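Local structure of flagellar biosynthetic protein FlhB (Shewanella putrefaciens CN-32, 6Z0W) at residues V27-D32 and R72-T77; V41-V46 and F51-V56; A15-V20 and A97-L102; P68-A73 and E86-A91. The protein is probably required for building the flagellar rod and may belong to the flagellar type III export apparatus, the chain here being the cytoplasmic domain of FlhB. One frame throughout, in Å; residues are numbered along the deposited sequence.

Overall arrangement
All four contacts are apolar helix packing without a hydrogen bond between their segments; contacts 1 to 3 pack helices on the two faces of one mixed sheet, and contact 4 packs two of the helices together. Contacts 1 and 2 are buried and use neighbouring antiparallel strands, 25-30 and 40-46; they meet where Lys44 NZ bonds Tyr75 O. Contact 4, also buried, shares helix 68-77 with contact 1 and sets it against helix 89-100, whose far end forms contact 3. Contact 3 is only partly buried, and there a carboxylate and an exposed aromatic ring join the valines, whereas the other three rest mainly on aliphatic groups, with a ring edge in contact 1 and main chain in contact 2.

Contact 1 (V27-D32 and R72-T77); sequences VAVKYD and RAIYHT
Val27 and Ile74 join strand 25-30 to helix 68-77 in the helix-on-sheet packing of an alpha/beta domain, with the axes of the short segments nearly perpendicular at 84°. The two branched side chains cross obliquely. Val27 CG2 lies 3.8 Å from Ile74 CG2 and 3.9 Å from Ile74 CD1, so one methyl rests against both branches of the isoleucine. Val29, two residues along and pointing the same way as strand alternation requires, adds a looser touch, its CG2 4.4 Å from Ile74 CD1. The other methyl of Val27, CG1, meets the helix backbone, 3.8 Å from Tyr75 CA. With CG anti to the backbone N (chi1 -173°), Tyr75 turns its ring so that this methyl meets an edge, close to the ring plane, and not a face. Beta-branched side chains suit this buried face, since each presents two methyl-bearing arms to the other element. With an alanine in place of Val27, Ile74 CG2 and the edge of the Tyr75 ring would probably lose their methyl partners, opening a gap under the helix. Toward the end of the helix, Thr77 OG1 donates to Ala73 O over 2.6 Å, tilted 28° from the carbonyl plane.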
# COMPACT_ATOMS: atom_id res chain seq x y z
N VAL A 27 1.24 1.79 -3.25
CA VAL A 27 -0.15 1.36 -3.19
C VAL A 27 -0.85 2.18 -2.12
O VAL A 27 -0.39 2.26 -0.97
CB VAL A 27 -0.28 -0.15 -2.92
CG1 VAL A 27 0.14 -0.95 -4.17
CG2 VAL A 27 0.57 -0.57 -1.72
N ALA A 28 -1.94 2.86 -2.52
CA ALA A 28 -2.74 3.65 -1.59
C ALA A 28 -3.81 2.74 -0.99
O ALA A 28 -4.70 2.24 -1.72
CB ALA A 28 -3.35 4.87 -2.30
N VAL A 29 -3.74 2.53 0.32
CA VAL A 29 -4.58 1.57 1.03
C VAL A 29 -5.63 2.31 1.86
O VAL A 29 -5.32 3.31 2.52
CB VAL A 29 -3.72 0.63 1.90
CG1 VAL A 29 -4.59 -0.38 2.70
CG2 VAL A 29 -2.69 -0.10 1.04
N LYS A 30 -6.86 1.79 1.85
CA LYS A 30 -7.93 2.33 2.69
C LYS A 30 -8.58 1.22 3.51
O LYS A 30 -8.75 0.10 3.02
CB LYS A 30 -9.02 3.04 1.84
CG LYS A 30 -10.08 3.82 2.65
CD LYS A 30 -10.94 4.67 1.70
CE LYS A 30 -11.92 5.61 2.45
NZ LYS A 30 -11.21 6.46 3.47
N TYR A 31 -8.92 1.54 4.75
CA TYR A 31 -9.71 0.67 5.62
C TYR A 31 -11.02 1.37 5.93
O TYR A 31 -11.03 2.43 6.56
CB TYR A 31 -8.98 0.36 6.93
CG TYR A 31 -9.75 -0.53 7.90
CD1 TYR A 31 -9.99 -1.87 7.60
CD2 TYR A 31 -10.24 -0.03 9.12
CE1 TYR A 31 -10.67 -2.70 8.47
CE2 TYR A 31 -10.94 -0.86 10.03
CZ TYR A 31 -11.16 -2.19 9.69
OH TYR A 31 -11.84 -3.03 10.54
N ASP A 32 -12.13 0.78 5.48
CA ASP A 32 -13.44 1.39 5.68
C ASP A 32 -14.38 0.22 5.94
O ASP A 32 -14.91 -0.38 5.01
CB ASP A 32 -13.84 2.24 4.47
CG ASP A 32 -15.20 2.91 4.61
OD1 ASP A 32 -15.84 2.83 5.69
OD2 ASP A 32 -15.66 3.52 3.61
N ARG A 72 5.20 -4.39 -2.70
CA ARG A 72 5.21 -5.21 -3.92
C ARG A 72 4.15 -6.31 -3.87
O ARG A 72 3.43 -6.55 -4.86
CB ARG A 72 6.60 -5.83 -4.14
CG ARG A 72 7.70 -4.83 -4.49
CD ARG A 72 8.94 -5.51 -5.11
NE ARG A 72 9.37 -6.67 -4.34
CZ ARG A 72 10.24 -6.63 -3.33
NH1 ARG A 72 10.80 -5.47 -3.00
NH2 ARG A 72 10.58 -7.74 -2.68
N ALA A 73 4.04 -6.99 -2.73
CA ALA A 73 3.04 -8.06 -2.61
C ALA A 73 1.62 -7.52 -2.77
O ALA A 73 0.78 -8.14 -3.44
CB ALA A 73 3.21 -8.77 -1.29
N ILE A 74 1.33 -6.35 -2.18
CA ILE A 74 0.01 -5.75 -2.38
C ILE A 74 -0.22 -5.45 -3.85
O ILE A 74 -1.24 -5.83 -4.43
CB ILE A 74 -0.13 -4.47 -1.54
CG1 ILE A 74 -0.16 -4.77 -0.05
CG2 ILE A 74 -1.42 -3.75 -1.91
CD1 ILE A 74 0.04 -3.52 0.77
N TYR A 75 0.73 -4.74 -4.48
CA TYR A 75 0.58 -4.34 -5.87
C TYR A 75 0.27 -5.54 -6.76
O TYR A 75 -0.65 -5.49 -7.59
CB TYR A 75 1.84 -3.62 -6.35
CG TYR A 75 1.69 -3.02 -7.74
CD1 TYR A 75 1.35 -1.68 -7.90
CD2 TYR A 75 1.88 -3.79 -8.89
CE1 TYR A 75 1.20 -1.13 -9.15
CE2 TYR A 75 1.73 -3.24 -10.17
CZ TYR A 75 1.40 -1.91 -10.29
OH TYR A 75 1.24 -1.32 -11.53
N HIS A 76 1.01 -6.64 -6.57
CA HIS A 76 0.92 -7.81 -7.45
C HIS A 76 -0.35 -8.61 -7.26
O HIS A 76 -0.70 -9.37 -8.17
CB HIS A 76 2.11 -8.74 -7.23
CG HIS A 76 3.41 -8.14 -7.64
ND1 HIS A 76 4.59 -8.39 -6.97
CD2 HIS A 76 3.73 -7.30 -8.65
CE1 HIS A 76 5.57 -7.73 -7.55
NE2 HIS A 76 5.07 -7.06 -8.57
N THR A 77 -1.03 -8.47 -6.11
CA THR A 77 -2.10 -9.36 -5.69
C THR A 77 -3.45 -8.68 -5.53
O THR A 77 -4.43 -9.36 -5.20
CB THR A 77 -1.73 -10.03 -4.36
OG1 THR A 77 -1.70 -9.04 -3.33
CG2 THR A 77 -0.40 -10.75 -4.44

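Contact 2 (V41-V46 and F51-V56); sequences VIAKGV and FKIREV
Strand 43-46 and helix 51-56 run at 133° to one another, their axes approaching to 8.2 Å, and Lys44 and Ile53 are the residues whose CA atoms lie nearest, at 7.5 Å. Ile53 carries the contact almost alone. Its CG1 stands anti to the carbonyl carbon (chi1 -69°) and the chain then extends, chi2 173°, which sends the terminal methyl CD1 straight to the strand. There it meets main chain more than side chain: CD1 is 3.6 Å from Lys44 C and 3.7 Å from Gly45 N, lying against the peptide that links the two residues. Ala43 completes the seat with its CB, 4.1 Å from the same CD1. Small residues suit these places, because Ala43 points at the helix and a side chain on Gly45 would start out in that direction too, close to where CD1 now lies. Lys44, between them, alternates to the other face of the strand; its NZ is hydrogen-bonded to Tyr75 O and Thr78 O, and it makes a cation-pi contact with the Tyr75 ring. Within the helix, Phe51 CE1 sits over the centre of the Arg54 guanidinium group, 3.9 Å above its plane. The strand leads directly into helix 47-59, which packs back over the sheet. Met9 of helix 6-9 touches Ile53 and Met8 touches Ala43, while on the other face of the sheet helix 68-77 packs on Val41 and Val46.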
# COMPACT_ATOMS: atom_id res chain seq x y z
N VAL A 41 -7.35 -1.49 -1.92
CA VAL A 41 -6.46 -0.60 -2.65
C VAL A 41 -7.31 0.36 -3.46
O VAL A 41 -8.17 -0.08 -4.24
CB VAL A 41 -5.50 -1.41 -3.55
CG1 VAL A 41 -4.85 -0.53 -4.59
CG2 VAL A 41 -4.46 -2.14 -2.68
N ILE A 42 -7.10 1.67 -3.29
CA ILE A 42 -7.86 2.66 -4.05
C ILE A 42 -7.01 3.39 -5.08
O ILE A 42 -7.57 4.09 -5.94
CB ILE A 42 -8.55 3.68 -3.12
CG1 ILE A 42 -7.50 4.45 -2.32
CG2 ILE A 42 -9.47 2.98 -2.17
CD1 ILE A 42 -8.12 5.48 -1.41
N ALA A 43 -5.69 3.22 -5.04
CA ALA A 43 -4.81 3.68 -6.11
C ALA A 43 -3.53 2.85 -6.07
O ALA A 43 -3.11 2.40 -5.00
CB ALA A 43 -4.49 5.17 -5.97
N LYS A 44 -2.92 2.63 -7.24
CA LYS A 44 -1.64 1.96 -7.29
C LYS A 44 -0.93 2.34 -8.58
O LYS A 44 -1.57 2.69 -9.58
CB LYS A 44 -1.80 0.42 -7.21
CG LYS A 44 -2.31 -0.29 -8.47
CD LYS A 44 -2.20 -1.80 -8.19
CE LYS A 44 -2.51 -2.72 -9.35
NZ LYS A 44 -2.57 -4.15 -8.86
N GLY A 45 0.39 2.28 -8.55
CA GLY A 45 1.19 2.58 -9.73
C GLY A 45 2.63 2.23 -9.48
O GLY A 45 3.07 2.04 -8.33
N VAL A 46 3.38 2.12 -10.57
CA VAL A 46 4.80 1.94 -10.43
C VAL A 46 5.49 3.17 -10.98
O VAL A 46 4.90 4.00 -11.69
CB VAL A 46 5.33 0.66 -11.11
CG1 VAL A 46 4.70 -0.58 -10.46
CG2 VAL A 46 5.10 0.71 -12.64
N PHE A 51 5.36 7.92 -7.93
CA PHE A 51 5.70 9.22 -7.35
C PHE A 51 4.55 10.23 -7.41
O PHE A 51 4.46 11.09 -6.53
CB PHE A 51 6.97 9.79 -8.00
CG PHE A 51 8.23 9.30 -7.33
CD1 PHE A 51 8.64 9.82 -6.10
CD2 PHE A 51 8.98 8.27 -7.89
CE1 PHE A 51 9.79 9.35 -5.47
CE2 PHE A 51 10.12 7.79 -7.26
CZ PHE A 51 10.52 8.33 -6.05
N LYS A 52 3.66 10.15 -8.41
CA LYS A 52 2.51 11.04 -8.39
C LYS A 52 1.56 10.68 -7.24
O LYS A 52 1.00 11.56 -6.59
CB LYS A 52 1.76 11.04 -9.73
CG LYS A 52 1.30 12.44 -10.19
CD LYS A 52 0.06 12.93 -9.40
CE LYS A 52 -0.76 13.98 -10.15
NZ LYS A 52 -2.15 14.10 -9.60
N ILE A 53 1.39 9.38 -6.97
CA ILE A 53 0.60 8.99 -5.80
C ILE A 53 1.24 9.54 -4.53
O ILE A 53 0.57 10.14 -3.68
CB ILE A 53 0.44 7.46 -5.75
CG1 ILE A 53 -0.46 7.03 -6.90
CG2 ILE A 53 -0.12 7.01 -4.37
CD1 ILE A 53 -0.58 5.54 -7.08
N ARG A 54 2.55 9.37 -4.40
CA ARG A 54 3.24 9.84 -3.20
C ARG A 54 3.11 11.36 -3.05
O ARG A 54 2.82 11.86 -1.95
CB ARG A 54 4.70 9.40 -3.25
CG ARG A 54 4.85 7.90 -3.05
CD ARG A 54 6.28 7.44 -3.30
NE ARG A 54 7.23 8.14 -2.44
CZ ARG A 54 8.47 7.74 -2.20
NH1 ARG A 54 8.95 6.62 -2.73
NH2 ARG A 54 9.25 8.46 -1.40
N GLU A 55 3.27 12.12 -4.14
CA GLU A 55 3.20 13.57 -4.01
C GLU A 55 1.80 14.01 -3.57
O GLU A 55 1.67 14.92 -2.73
CB GLU A 55 3.64 14.25 -5.30
CG GLU A 55 2.54 14.61 -6.27
CD GLU A 55 3.04 15.42 -7.46
OE1 GLU A 55 4.29 15.61 -7.60
OE2 GLU A 55 2.19 15.85 -8.28
N VAL A 56 0.74 13.36 -4.07
CA VAL A 56 -0.62 13.71 -3.64
C VAL A 56 -0.81 13.33 -2.18
O VAL A 56 -1.34 14.11 -1.39
CB VAL A 56 -1.69 13.03 -4.53
CG1 VAL A 56 -3.11 13.23 -3.95
CG2 VAL A 56 -1.62 13.56 -5.94

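Contact 3 (A15-V20 and A97-L102); sequences ADVIVV and AYVFQL
A classic beta bulge puts Asp16 and Val17, two consecutive residues, opposite Val29 of the next strand, and both of them point toward the last turn of helix 89-100, where normal alternation would have sent one to each face. Val17 makes the apolar part. Its chi1 of 73° puts CG1 between the backbone N and the carbonyl carbon and leaves CG2 anti to the N, 3.5 Å from Val99 CG2, a close approach of two methyls that leaves little slack. The other branch of Val99 reaches the bulge backbone, with CG1 3.5 Å from Asp16 O. A valine suits this spot because its fork can meet a side chain with one prong and a carbonyl with the other. Asp16 meets Phe100 at the ring's edge: OD1 lies near the ring plane, 4.0 Å from CE1, and the planes of carboxylate and ring are 84° apart. An anion beside the weakly positive rim of a ring is probably a mildly favourable neighbour. The second carboxylate oxygen, OD2, accepts from the backbone Tyr31 N, which probably helps hold the rotation of the group and ties the bulge to the backbone at Tyr31. Phe100 remains largely exposed, marking the margin of the interface. Strand 17-20 lies between the antiparallel strand 25-30 and the parallel strand 64-66, and Val65 of the latter also touches Val17. Further up helix 89-100, Val95 and Leu96 continue the packing on Val17, whereas Ile18 turns to the other face and meets Ile53 and Ala57 of helix 47-59.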
# COMPACT_ATOMS: atom_id res chain seq x y z
N ALA A 15 -7.04 7.86 1.05
CA ALA A 15 -6.24 6.75 1.53
C ALA A 15 -5.95 6.91 3.02
O ALA A 15 -5.80 8.02 3.52
CB ALA A 15 -4.91 6.68 0.75
N ASP A 16 -5.78 5.78 3.71
CA ASP A 16 -5.24 5.85 5.06
C ASP A 16 -3.71 5.80 5.09
O ASP A 16 -3.11 6.33 6.03
CB ASP A 16 -5.82 4.71 5.89
CG ASP A 16 -7.27 4.94 6.24
OD1 ASP A 16 -7.54 6.03 6.77
OD2 ASP A 16 -8.12 4.08 5.93
N VAL A 17 -3.08 5.18 4.10
CA VAL A 17 -1.63 5.02 4.08
C VAL A 17 -1.23 4.73 2.64
O VAL A 17 -2.03 4.21 1.86
CB VAL A 17 -1.18 3.89 5.05
CG1 VAL A 17 -1.54 2.52 4.47
CG2 VAL A 17 0.33 3.96 5.33
N ILE A 18 -0.00 5.11 2.29
CA ILE A 18 0.68 4.65 1.07
C ILE A 18 1.83 3.77 1.51
O ILE A 18 2.72 4.23 2.24
CB ILE A 18 1.21 5.80 0.21
CG1 ILE A 18 0.26 6.99 0.18
CG2 ILE A 18 1.58 5.30 -1.20
CD1 ILE A 18 -1.05 6.74 -0.49
N VAL A 19 1.82 2.52 1.08
CA VAL A 19 2.94 1.60 1.27
C VAL A 19 3.79 1.66 0.02
O VAL A 19 3.28 1.49 -1.10
CB VAL A 19 2.46 0.18 1.53
CG1 VAL A 19 3.65 -0.75 1.85
CG2 VAL A 19 1.42 0.21 2.67
N VAL A 20 5.08 1.92 0.20
CA VAL A 20 5.94 2.12 -0.96
C VAL A 20 7.15 1.22 -0.89
O VAL A 20 7.51 0.69 0.17
CB VAL A 20 6.43 3.59 -1.13
CG1 VAL A 20 5.29 4.50 -1.37
CG2 VAL A 20 7.26 4.02 0.05
N ALA A 97 -2.34 0.27 12.24
CA ALA A 97 -2.27 0.62 13.66
C ALA A 97 -1.22 1.69 13.91
O ALA A 97 -1.48 2.69 14.59
CB ALA A 97 -1.98 -0.62 14.52
N TYR A 98 -0.01 1.50 13.35
CA TYR A 98 1.04 2.50 13.50
C TYR A 98 0.59 3.85 12.95
O TYR A 98 0.79 4.89 13.59
CB TYR A 98 2.31 2.04 12.78
CG TYR A 98 3.21 3.21 12.44
CD1 TYR A 98 4.07 3.75 13.40
CD2 TYR A 98 3.16 3.82 11.18
CE1 TYR A 98 4.88 4.84 13.10
CE2 TYR A 98 3.97 4.91 10.88
CZ TYR A 98 4.83 5.41 11.84
OH TYR A 98 5.63 6.49 11.52
N VAL A 99 -0.02 3.85 11.77
CA VAL A 99 -0.48 5.11 11.19
C VAL A 99 -1.51 5.77 12.10
O VAL A 99 -1.41 6.97 12.40
CB VAL A 99 -1.04 4.88 9.77
CG1 VAL A 99 -1.82 6.12 9.30
CG2 VAL A 99 0.10 4.57 8.81
N PHE A 100 -2.49 5.00 12.57
CA PHE A 100 -3.54 5.59 13.42
C PHE A 100 -3.00 6.08 14.76
O PHE A 100 -3.61 6.96 15.38
CB PHE A 100 -4.66 4.58 13.66
CG PHE A 100 -5.39 4.16 12.41
CD1 PHE A 100 -5.27 4.89 11.23
CD2 PHE A 100 -6.16 3.00 12.40
CE1 PHE A 100 -5.93 4.47 10.06
CE2 PHE A 100 -6.83 2.58 11.25
CZ PHE A 100 -6.72 3.31 10.08
N GLN A 101 -1.89 5.52 15.24
CA GLN A 101 -1.33 5.90 16.52
C GLN A 101 -0.29 7.03 16.42
O GLN A 101 0.29 7.40 17.44
CB GLN A 101 -0.72 4.67 17.19
CG GLN A 101 -1.77 3.70 17.73
CD GLN A 101 -1.18 2.35 18.12
OE1 GLN A 101 -0.10 1.98 17.65
NE2 GLN A 101 -1.88 1.62 18.97
N LEU A 102 -0.08 7.60 15.23
CA LEU A 102 0.86 8.70 15.07
C LEU A 102 0.37 9.93 15.83
O LEU A 102 -0.83 10.16 15.92
CB LEU A 102 1.01 9.03 13.59
CG LEU A 102 2.09 8.28 12.83
CD1 LEU A 102 2.04 8.64 11.35
CD2 LEU A 102 3.45 8.59 13.43

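Contact 4 (P68-A73 and E86-A91); sequences PPLARA and EGLFTA
Leu70 and Leu88 carry the aliphatic packing between helix 68-77 and residues 86-91, sliding past each other in opposite directions. Leu70 CG lies anti to the backbone N (chi1 -173°), and its CD1 reaches over to two partners at once, 4.1 Å from Leu88 CD2 and 4.1 Å from Ala91 CB. Leu88 returns the reach with its other methyl: Leu88 CD1 is 3.9 Å from both Ala73 CB and Ala73 C. Long leucines thus bridge the space, while the small Ala73 and Ala91 leave room for the leucine methyls to settle on them, Leu88 CD1 reaching the Ala73 main chain as well. No hydrogen bond joins the two segments; the backbone bonds here are local. Pro68 and Pro69, which have no N-H to offer, suit the first turn of a helix, and their carbonyls receive Arg72 N and Ala73 N, each over 3.0 Å. The guanidinium group of Arg72 folds back toward the same turn, with Pro69 CA 3.9 Å above one face, near its rim. In the other segment Phe89 N bonds Glu86 O over 3.1 Å. Leu88 also touches Ile74 and Thr77 further along helix 68-77, and Leu126 from the C-terminal region, so its side chain is buried where the two helices and that later part of the chain converge.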
# COMPACT_ATOMS: atom_id res chain seq x y z
N PRO A 68 9.18 -2.57 1.59
CA PRO A 68 9.26 -2.94 0.15
C PRO A 68 8.55 -4.24 -0.20
O PRO A 68 7.83 -4.29 -1.21
CB PRO A 68 10.79 -3.05 -0.11
CG PRO A 68 11.40 -2.11 0.90
CD PRO A 68 10.49 -2.13 2.13
N PRO A 69 8.73 -5.33 0.57
CA PRO A 69 8.05 -6.58 0.20
C PRO A 69 6.55 -6.50 0.33
O PRO A 69 5.84 -7.23 -0.38
CB PRO A 69 8.64 -7.61 1.18
CG PRO A 69 9.93 -7.01 1.64
CD PRO A 69 9.62 -5.54 1.73
N LEU A 70 6.04 -5.68 1.26
CA LEU A 70 4.60 -5.53 1.42
C LEU A 70 4.01 -4.70 0.29
O LEU A 70 2.98 -5.06 -0.30
CB LEU A 70 4.29 -4.88 2.78
CG LEU A 70 2.81 -4.81 3.14
CD1 LEU A 70 2.24 -6.24 3.15
CD2 LEU A 70 2.62 -4.15 4.54
N ALA A 71 4.65 -3.56 -0.00
CA ALA A 71 4.26 -2.74 -1.15
C ALA A 71 4.17 -3.58 -2.42
O ALA A 71 3.17 -3.51 -3.14
CB ALA A 71 5.25 -1.58 -1.36
N ARG A 72 5.20 -4.39 -2.70
CA ARG A 72 5.21 -5.21 -3.92
C ARG A 72 4.15 -6.31 -3.87
O ARG A 72 3.43 -6.55 -4.86
CB ARG A 72 6.60 -5.83 -4.14
CG ARG A 72 7.70 -4.83 -4.49
CD ARG A 72 8.94 -5.51 -5.11
NE ARG A 72 9.37 -6.67 -4.34
CZ ARG A 72 10.24 -6.63 -3.33
NH1 ARG A 72 10.80 -5.47 -3.00
NH2 ARG A 72 10.58 -7.74 -2.68
N ALA A 73 4.04 -6.99 -2.73
CA ALA A 73 3.04 -8.06 -2.61
C ALA A 73 1.62 -7.52 -2.77
O ALA A 73 0.78 -8.14 -3.44
CB ALA A 73 3.21 -8.77 -1.29
N GLU A 86 -6.11 -12.26 2.09
CA GLU A 86 -6.12 -12.57 3.51
C GLU A 86 -4.70 -12.77 4.06
O GLU A 86 -4.42 -12.38 5.20
CB GLU A 86 -7.01 -13.78 3.73
CG GLU A 86 -6.68 -14.66 4.90
CD GLU A 86 -7.34 -16.03 4.77
OE1 GLU A 86 -6.70 -16.96 4.24
OE2 GLU A 86 -8.50 -16.17 5.20
N GLY A 87 -3.78 -13.31 3.26
CA GLY A 87 -2.44 -13.53 3.75
C GLY A 87 -1.69 -12.25 4.12
O GLY A 87 -0.66 -12.33 4.80
N LEU A 88 -2.18 -11.08 3.67
CA LEU A 88 -1.55 -9.80 3.97
C LEU A 88 -2.31 -8.99 5.00
O LEU A 88 -1.91 -7.85 5.30
CB LEU A 88 -1.38 -8.97 2.69
CG LEU A 88 -0.49 -9.63 1.61
CD1 LEU A 88 -0.32 -8.70 0.39
CD2 LEU A 88 0.87 -10.01 2.23
N PHE A 89 -3.40 -9.52 5.55
CA PHE A 89 -4.23 -8.70 6.43
C PHE A 89 -3.45 -8.23 7.65
O PHE A 89 -3.41 -7.04 7.96
CB PHE A 89 -5.48 -9.46 6.88
CG PHE A 89 -6.32 -8.65 7.83
CD1 PHE A 89 -7.29 -7.77 7.35
CD2 PHE A 89 -6.11 -8.72 9.20
CE1 PHE A 89 -8.06 -7.00 8.23
CE2 PHE A 89 -6.88 -7.93 10.09
CZ PHE A 89 -7.84 -7.08 9.60
N THR A 90 -2.87 -9.18 8.40
CA THR A 90 -2.20 -8.81 9.65
C THR A 90 -1.09 -7.80 9.40
O THR A 90 -0.93 -6.85 10.18
CB THR A 90 -1.65 -10.04 10.36
OG1 THR A 90 -0.93 -10.82 9.41
CG2 THR A 90 -2.78 -10.89 10.89
N ALA A 91 -0.31 -7.97 8.32
CA ALA A 91 0.77 -7.04 8.07
C ALA A 91 0.23 -5.64 7.76
O ALA A 91 0.75 -4.65 8.28
CB ALA A 91 1.69 -7.55 6.95